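Local coordinates for protein molybdopterin converting factor, subunit 1 (MoaD) (Helicobacter pylori, PDB 3RPF) that probably serves as the small, ubiquitin-like sulfur-carrier subunit of molybdopterin synthase, handing sulfur from its C-terminal tail to the catalytic subunit during molybdenum cofactor synthesis, at residues Lys37-Val42 / Leu67-Cys72; Glu4-Gly9 / Gly62-Leu67. All blocks are in the same frame, centred on the assembly; numbering follows the deposited sequence.

Contact 1: Lys37-Val42 / Leu67-Cys72; sequences KEWLGV and LLPPVC
Trp39, Leu40 and Val42 pack on Pro69, Leu67 and Pro70 in three apolar pairs. Leu40 reaches Leu67 by its branch ends alone, CD1 of Leu40 lying 3.9 Å from CD2 of Leu67. Trp39 brings the six-membered part of its indole to Pro69, with CZ3 3.8 Å from Pro69 CB and the two side chains set at a slant. Val42 meets Pro70 at about a right angle: its CG2, placed between the backbone N and the carbonyl carbon (chi1 -57° for CG1), comes within 3.8 Å of Pro70 CD.

The polar link is a single water. It donates to Val42 O at 3.1 Å and to Leu68 O at 2.9 Å, so two carbonyl oxygens that stand 4.2 Å apart, Val42 O and Leu68 O, are bridged rather than left facing each other. Within Lys37-Val42 the turn is closed by Val42 N bonding to Trp39 O. Trp122 NE1 and Tyr133 OH of the catalytic subunit hydrogen-bond to Pro69 O and Pro70 O.

The loop between helix 27-30 and strand 44-47 thus packs where strand 64-68, flanked at Leu67 by strand 4-7, gives way to the C-terminal tail.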
ATOM      1  N   LYS D  37      -7.169 -15.185  37.000  1.00 74.46           N
ATOM      2  CA  LYS D  37      -7.600 -13.882  37.507  1.00 76.09           C
ATOM      3  C   LYS D  37      -6.985 -12.737  36.698  1.00 74.86           C
ATOM      4  O   LYS D  37      -7.602 -11.686  36.528  1.00 75.93           O
ATOM      5  CB  LYS D  37      -7.278 -13.734  39.000  1.00 74.44           C
ATOM      6  N   GLU D  38      -5.770 -12.958  36.200  1.00 75.10           N
ATOM      7  CA  GLU D  38      -5.066 -11.986  35.366  1.00 73.87           C
ATOM      8  C   GLU D  38      -5.807 -11.735  34.060  1.00 70.78           C
ATOM      9  O   GLU D  38      -5.669 -10.677  33.447  1.00 74.92           O
ATOM     10  CB  GLU D  38      -3.661 -12.510  35.018  1.00 76.54           C
ATOM     11  CG  GLU D  38      -2.672 -12.572  36.180  1.00 80.03           C
ATOM     12  CD  GLU D  38      -3.018 -13.633  37.221  1.00 81.24           C
ATOM     13  OE1 GLU D  38      -3.379 -14.767  36.834  1.00 79.33           O
ATOM     14  OE2 GLU D  38      -2.918 -13.328  38.432  1.00 79.72           O
ATOM     15  N   TRP D  39      -6.595 -12.721  33.648  1.00 65.77           N
ATOM     16  CA  TRP D  39      -7.009 -12.845  32.255  1.00 65.31           C
ATOM     17  C   TRP D  39      -8.478 -12.584  31.934  1.00 66.61           C
ATOM     18  O   TRP D  39      -8.796 -12.048  30.866  1.00 66.09           O
ATOM     19  CB  TRP D  39      -6.626 -14.237  31.728  1.00 63.80           C
ATOM     20  CG  TRP D  39      -5.151 -14.413  31.569  1.00 63.63           C
ATOM     21  CD1 TRP D  39      -4.348 -15.294  32.232  1.00 62.12           C
ATOM     22  CD2 TRP D  39      -4.292 -13.663  30.700  1.00 65.86           C
ATOM     23  NE1 TRP D  39      -3.046 -15.149  31.820  1.00 67.81           N
ATOM     24  CE2 TRP D  39      -2.984 -14.152  30.882  1.00 66.67           C
ATOM     25  CE3 TRP D  39      -4.504 -12.627  29.782  1.00 63.39           C
ATOM     26  CZ2 TRP D  39      -1.890 -13.640  30.177  1.00 68.99           C
ATOM     27  CZ3 TRP D  39      -3.421 -12.123  29.085  1.00 61.98           C
ATOM     28  CH2 TRP D  39      -2.131 -12.629  29.285  1.00 56.02           C
ATOM     29  N   LEU D  40      -9.378 -12.974  32.829  1.00 64.62           N
ATOM     30  CA  LEU D  40     -10.803 -12.948  32.499  1.00 69.96           C
ATOM     31  C   LEU D  40     -11.339 -11.551  32.186  1.00 72.17           C
ATOM     32  O   LEU D  40     -12.294 -11.402  31.421  1.00 73.35           O
ATOM     33  CB  LEU D  40     -11.638 -13.625  33.589  1.00 75.05           C
ATOM     34  CG  LEU D  40     -12.222 -14.980  33.185  1.00 75.79           C
ATOM     35  CD1 LEU D  40     -11.133 -16.043  33.104  1.00 69.13           C
ATOM     36  CD2 LEU D  40     -13.310 -15.395  34.162  1.00 81.75           C
ATOM     37  N   GLY D  41     -10.719 -10.531  32.769  1.00 51.55           N
ATOM     38  CA  GLY D  41     -11.129  -9.158  32.524  1.00 59.43           C
ATOM     39  C   GLY D  41     -10.894  -8.682  31.101  1.00 64.27           C
ATOM     40  O   GLY D  41     -11.592  -7.786  30.630  1.00 72.64           O
ATOM     41  N   VAL D  42      -9.925  -9.280  30.412  1.00 62.52           N
ATOM     42  CA  VAL D  42      -9.491  -8.778  29.097  1.00 61.17           C
ATOM     43  C   VAL D  42      -9.672  -9.779  27.950  1.00 61.27           C
ATOM     44  O   VAL D  42      -9.471  -9.433  26.784  1.00 62.59           O
ATOM     45  CB  VAL D  42      -8.013  -8.348  29.128  1.00 60.29           C
ATOM     46  CG1 VAL D  42      -7.782  -7.299  30.207  1.00 63.71           C
ATOM     47  CG2 VAL D  42      -7.119  -9.562  29.358  1.00 58.74           C
ATOM     48  N   LEU D  67     -10.528 -19.091  25.071  1.00 46.69           N
ATOM     49  CA  LEU D  67     -10.206 -17.791  25.658  1.00 46.59           C
ATOM     50  C   LEU D  67      -9.131 -17.083  24.837  1.00 49.98           C
ATOM     51  O   LEU D  67      -8.057 -17.643  24.592  1.00 45.73           O
ATOM     52  CB  LEU D  67      -9.732 -17.949  27.105  1.00 48.83           C
ATOM     53  CG  LEU D  67     -10.789 -18.078  28.209  1.00 53.75           C
ATOM     54  CD1 LEU D  67     -11.167 -19.538  28.438  1.00 56.18           C
ATOM     55  CD2 LEU D  67     -10.315 -17.436  29.510  1.00 51.40           C
ATOM     56  N   LEU D  68      -9.420 -15.842  24.442  1.00 42.95           N
ATOM     57  CA  LEU D  68      -8.559 -15.076  23.546  1.00 38.47           C
ATOM     58  C   LEU D  68      -8.133 -13.751  24.177  1.00 42.74           C
ATOM     59  O   LEU D  68      -8.935 -12.819  24.281  1.00 47.42           O
ATOM     60  CB  LEU D  68      -9.293 -14.800  22.227  1.00 39.91           C
ATOM     61  CG  LEU D  68     -10.043 -15.987  21.621  1.00 48.98           C
ATOM     62  CD1 LEU D  68     -10.643 -15.624  20.275  1.00 51.45           C
ATOM     63  CD2 LEU D  68      -9.121 -17.180  21.481  1.00 51.81           C
ATOM     64  N   PRO D  69      -6.866 -13.667  24.608  1.00 40.30           N
ATOM     65  CA  PRO D  69      -6.268 -12.459  25.186  1.00 41.57           C
ATOM     66  C   PRO D  69      -6.072 -11.403  24.099  1.00 38.44           C
ATOM     67  O   PRO D  69      -6.156 -11.738  22.918  1.00 33.16           O
ATOM     68  CB  PRO D  69      -4.898 -12.947  25.673  1.00 46.38           C
ATOM     69  CG  PRO D  69      -4.968 -14.443  25.662  1.00 45.34           C
ATOM     70  CD  PRO D  69      -5.912 -14.788  24.570  1.00 43.89           C
ATOM     71  N   PRO D  70      -5.810 -10.146  24.487  1.00 38.18           N
ATOM     72  CA  PRO D  70      -5.589  -9.096  23.481  1.00 36.65           C
ATOM     73  C   PRO D  70      -4.528  -9.501  22.437  1.00 36.97           C
ATOM     74  O   PRO D  70      -3.514 -10.112  22.793  1.00 38.38           O
ATOM     75  CB  PRO D  70      -5.099  -7.911  24.316  1.00 40.56           C
ATOM     76  CG  PRO D  70      -5.693  -8.147  25.683  1.00 42.90           C
ATOM     77  CD  PRO D  70      -5.727  -9.637  25.869  1.00 35.19           C
ATOM     78  N   VAL D  71      -4.753  -9.125  21.179  1.00 37.21           N
ATOM     79  CA  VAL D  71      -3.971  -9.615  20.036  1.00 31.01           C
ATOM     80  C   VAL D  71      -2.990  -8.572  19.510  1.00 31.39           C
ATOM     81  O   VAL D  71      -3.096  -7.387  19.846  1.00 33.91           O
ATOM     82  CB  VAL D  71      -4.907 -10.029  18.883  1.00 34.03           C
ATOM     83  CG1 VAL D  71      -5.908 -11.083  19.361  1.00 35.53           C
ATOM     84  CG2 VAL D  71      -5.643  -8.814  18.337  1.00 30.65           C
ATOM     85  N   CYS D  72      -2.031  -8.992  18.685  1.00 32.62           N
ATOM     86  CA  CYS D  72      -1.127  -8.010  18.060  1.00 31.09           C
ATOM     87  C   CYS D  72      -0.407  -8.538  16.818  1.00 47.90           C
ATOM     88  O   CYS D  72       0.821  -8.592  16.778  1.00 52.92           O
ATOM     89  CB  CYS D  72      -0.108  -7.501  19.072  1.00 31.57           C
ATOM     90  SG  CYS D  72       0.751  -5.972  18.561  1.00 52.77           S
TER
HETATM   91  O   HOH W   1      -8.901  -9.962  23.776  1.00 38.31           O

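Contact 2: Glu4-Gly9 / Gly62-Leu67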
ATOM      1  N   GLU D   4     -14.909 -28.622  26.429  1.00 47.83           N
ATOM      2  CA  GLU D   4     -13.475 -28.402  26.576  1.00 54.71           C
ATOM      3  C   GLU D   4     -13.189 -26.897  26.644  1.00 55.73           C
ATOM      4  O   GLU D   4     -13.889 -26.096  26.019  1.00 57.34           O
ATOM      5  CB  GLU D   4     -12.694 -29.040  25.423  1.00 55.45           C
ATOM      6  CG  GLU D   4     -11.180 -28.925  25.583  1.00 56.35           C
ATOM      7  CD  GLU D   4     -10.417 -29.534  24.419  1.00 62.40           C
ATOM      8  OE1 GLU D   4      -9.272 -30.004  24.623  1.00 61.18           O
ATOM      9  OE2 GLU D   4     -10.960 -29.532  23.296  1.00 57.31           O
ATOM     10  N   VAL D   5     -12.183 -26.525  27.426  1.00 44.28           N
ATOM     11  CA  VAL D   5     -11.775 -25.132  27.567  1.00 43.65           C
ATOM     12  C   VAL D   5     -10.332 -25.011  27.096  1.00 51.51           C
ATOM     13  O   VAL D   5      -9.450 -25.689  27.621  1.00 49.15           O
ATOM     14  CB  VAL D   5     -11.855 -24.668  29.036  1.00 57.32           C
ATOM     15  CG1 VAL D   5     -11.516 -23.194  29.154  1.00 52.96           C
ATOM     16  CG2 VAL D   5     -13.239 -24.956  29.624  1.00 52.30           C
ATOM     17  N   ARG D   6     -10.085 -24.162  26.096  1.00 51.07           N
ATOM     18  CA  ARG D   6      -8.725 -23.972  25.591  1.00 43.65           C
ATOM     19  C   ARG D   6      -8.258 -22.552  25.862  1.00 44.82           C
ATOM     20  O   ARG D   6      -9.061 -21.621  25.887  1.00 50.58           O
ATOM     21  CB  ARG D   6      -8.650 -24.289  24.098  1.00 46.28           C
ATOM     22  CG  ARG D   6      -9.305 -25.619  23.698  1.00 44.46           C
ATOM     23  CD  ARG D   6      -9.127 -25.900  22.208  1.00 47.39           C
ATOM     24  NE  ARG D   6      -9.648 -24.811  21.378  1.00 46.31           N
ATOM     25  CZ  ARG D   6      -9.446 -24.705  20.064  1.00 53.02           C
ATOM     26  NH1 ARG D   6      -8.728 -25.619  19.420  1.00 54.55           N
ATOM     27  NH2 ARG D   6      -9.961 -23.684  19.390  1.00 47.68           N
ATOM     28  N   PHE D   7      -6.956 -22.388  26.066  1.00 47.41           N
ATOM     29  CA  PHE D   7      -6.393 -21.084  26.406  1.00 42.31           C
ATOM     30  C   PHE D   7      -5.322 -20.695  25.389  1.00 42.96           C
ATOM     31  O   PHE D   7      -4.300 -21.369  25.272  1.00 46.57           O
ATOM     32  CB  PHE D   7      -5.808 -21.126  27.821  1.00 43.30           C
ATOM     33  CG  PHE D   7      -6.793 -21.596  28.871  1.00 49.15           C
ATOM     34  CD1 PHE D   7      -7.743 -20.724  29.381  1.00 52.47           C
ATOM     35  CD2 PHE D   7      -6.771 -22.901  29.335  1.00 51.51           C
ATOM     36  CE1 PHE D   7      -8.650 -21.134  30.332  1.00 53.23           C
ATOM     37  CE2 PHE D   7      -7.687 -23.332  30.298  1.00 56.30           C
ATOM     38  CZ  PHE D   7      -8.626 -22.443  30.799  1.00 57.37           C
ATOM     39  N   PHE D   8      -5.569 -19.625  24.662  1.00 41.20           N
ATOM     40  CA  PHE D   8      -4.690 -19.208  23.592  1.00 43.08           C
ATOM     41  C   PHE D   8      -3.652 -18.169  23.988  1.00 44.64           C
ATOM     42  O   PHE D   8      -3.794 -17.476  24.980  1.00 43.03           O
ATOM     43  CB  PHE D   8      -5.514 -18.721  22.407  1.00 41.01           C
ATOM     44  CG  PHE D   8      -6.024 -19.823  21.539  1.00 38.26           C
ATOM     45  CD1 PHE D   8      -5.230 -20.365  20.563  1.00 45.40           C
ATOM     46  CD2 PHE D   8      -7.293 -20.325  21.714  1.00 43.70           C
ATOM     47  CE1 PHE D   8      -5.691 -21.368  19.769  1.00 45.58           C
ATOM     48  CE2 PHE D   8      -7.762 -21.330  20.917  1.00 49.95           C
ATOM     49  CZ  PHE D   8      -6.956 -21.853  19.943  1.00 50.95           C
ATOM     50  N   GLY D   9      -2.608 -18.079  23.186  1.00 45.00           N
ATOM     51  CA  GLY D   9      -1.572 -17.098  23.401  1.00 41.85           C
ATOM     52  C   GLY D   9      -0.836 -17.176  24.715  1.00 43.27           C
ATOM     53  O   GLY D   9      -0.387 -18.230  25.114  1.00 45.19           O
ATOM     54  N   GLY D  62     -19.535 -31.589  23.706  1.00 73.05           N
ATOM     55  CA  GLY D  62     -18.399 -31.557  22.800  1.00 68.36           C
ATOM     56  C   GLY D  62     -18.077 -30.139  22.372  1.00 66.72           C
ATOM     57  O   GLY D  62     -17.127 -29.907  21.627  1.00 63.25           O
ATOM     58  N   ASP D  63     -18.892 -29.196  22.840  1.00 53.17           N
ATOM     59  CA  ASP D  63     -18.619 -27.776  22.681  1.00 56.89           C
ATOM     60  C   ASP D  63     -17.220 -27.430  23.193  1.00 54.78           C
ATOM     61  O   ASP D  63     -16.819 -27.871  24.280  1.00 51.43           O
ATOM     62  CB  ASP D  63     -19.675 -26.964  23.440  1.00 59.59           C
ATOM     63  CG  ASP D  63     -20.871 -26.606  22.572  1.00 67.05           C
ATOM     64  OD1 ASP D  63     -20.985 -27.141  21.445  1.00 61.09           O
ATOM     65  OD2 ASP D  63     -21.702 -25.790  23.023  1.00 73.27           O
ATOM     66  N   VAL D  64     -16.481 -26.651  22.411  1.00 56.11           N
ATOM     67  CA  VAL D  64     -15.160 -26.192  22.820  1.00 54.32           C
ATOM     68  C   VAL D  64     -15.165 -24.688  23.024  1.00 55.37           C
ATOM     69  O   VAL D  64     -15.541 -23.933  22.129  1.00 58.53           O
ATOM     70  CB  VAL D  64     -14.096 -26.510  21.770  1.00 54.33           C
ATOM     71  CG1 VAL D  64     -12.760 -25.963  22.210  1.00 56.14           C
ATOM     72  CG2 VAL D  64     -14.010 -28.006  21.527  1.00 49.64           C
ATOM     73  N   ILE D  65     -14.728 -24.252  24.196  1.00 57.35           N
ATOM     74  CA  ILE D  65     -14.754 -22.838  24.535  1.00 58.19           C
ATOM     75  C   ILE D  65     -13.347 -22.264  24.624  1.00 53.48           C
ATOM     76  O   ILE D  65     -12.540 -22.735  25.425  1.00 50.40           O
ATOM     77  CB  ILE D  65     -15.497 -22.637  25.857  1.00 63.24           C
ATOM     78  CG1 ILE D  65     -16.991 -22.918  25.634  1.00 68.10           C
ATOM     79  CG2 ILE D  65     -15.212 -21.246  26.412  1.00 62.32           C
ATOM     80  CD1 ILE D  65     -17.879 -22.719  26.838  1.00 73.32           C
ATOM     81  N   SER D  66     -13.061 -21.244  23.814  1.00 50.91           N
ATOM     82  CA  SER D  66     -11.704 -20.707  23.698  1.00 51.24           C
ATOM     83  C   SER D  66     -11.529 -19.273  24.212  1.00 50.68           C
ATOM     84  O   SER D  66     -12.275 -18.365  23.834  1.00 49.52           O
ATOM     85  CB  SER D  66     -11.221 -20.796  22.244  1.00 45.27           C
ATOM     86  OG  SER D  66     -11.239 -22.141  21.801  1.00 51.27           O
ATOM     87  N   LEU D  67     -10.528 -19.091  25.071  1.00 46.69           N
ATOM     88  CA  LEU D  67     -10.206 -17.791  25.658  1.00 46.59           C
ATOM     89  C   LEU D  67      -9.131 -17.083  24.837  1.00 49.98           C
ATOM     90  O   LEU D  67      -8.057 -17.643  24.592  1.00 45.73           O
ATOM     91  CB  LEU D  67      -9.732 -17.949  27.105  1.00 48.83           C
ATOM     92  CG  LEU D  67     -10.789 -18.078  28.209  1.00 53.75           C
ATOM     93  CD1 LEU D  67     -11.167 -19.538  28.438  1.00 56.18           C
ATOM     94  CD2 LEU D  67     -10.315 -17.436  29.510  1.00 51.40           C
TER
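Strands 4-7 and 64-67 run parallel, 4.7 Å apart at closest approach and inclined by 22°, in the register Glu4-Val64 to Phe7-Leu67, with backbone bonds alternating from Glu4 N to Asp63 O through Ile65 N to Glu4 O (short at 2.7 Å and almost straight at 175°), Arg6 N to Ile65 O and Leu67 N to Arg6 O, and Phe8 N extending the ladder to Leu67 O just past the strand.

On the face carrying Glu4, Arg6, Val64 and Ser66, Arg6 grips one oxygen side-on: its NE and NH2 each lie 3.1 Å from Ser66 OG, which sits in the guanidinium plane. A bend at chi3 (-56°) turns the guanidinium toward Ser66 on the neighbouring strand, and the same chain runs across Val64, whose CG1 is 3.6 Å from Arg6 CD. Phe8 CZ lies 3.6 Å above one face of the guanidinium, offset toward its rim, while Ser66 OG lies at the edge of the Phe8 ring. Two N-H groups and a ring thus limit the rotation of this arginine. Tyr54 of the catalytic subunit stacks on Phe8 and packs on Ser66.

The other face is apolar. Leu67 CD1 touches both Phe7 CE1 at 3.5 Å and Val5 CG1 at 3.7 Å; the Phe7 ring and the Leu67 side chain run alongside each other off the same face, and Ile65 and Leu67 carry this layer on to Ile45 of strand 44-47.

Pairing of the first and last strands in parallel is characteristic of the ubiquitin-like beta-grasp fold, to which the MoaD and ThiS proteins belong.

Contacts 1 and 2 have centres 13 Å apart and share Leu67, through which strand 64-68 passes from pairing with strand 4-7 to meeting the loop 37-42. Their segments alternate along the chain, so the two contacts cross in sequence. They also touch directly: Pro69 CG lies 3.3 Å from Phe8 O, and Leu68 CD2 packs 3.6 Å from Phe8 CD2. Both contacts meet the catalytic subunit, contact 2 through Phe8 and Ser66 and contact 1 through Leu40 and the residues from Pro69 onward. Beyond Pro70 the chain continues as the C-terminal tail, which in MoaD relatives enters the synthase active site, consistent with the backbone bonds that Val71 and Cys72 make to that subunit.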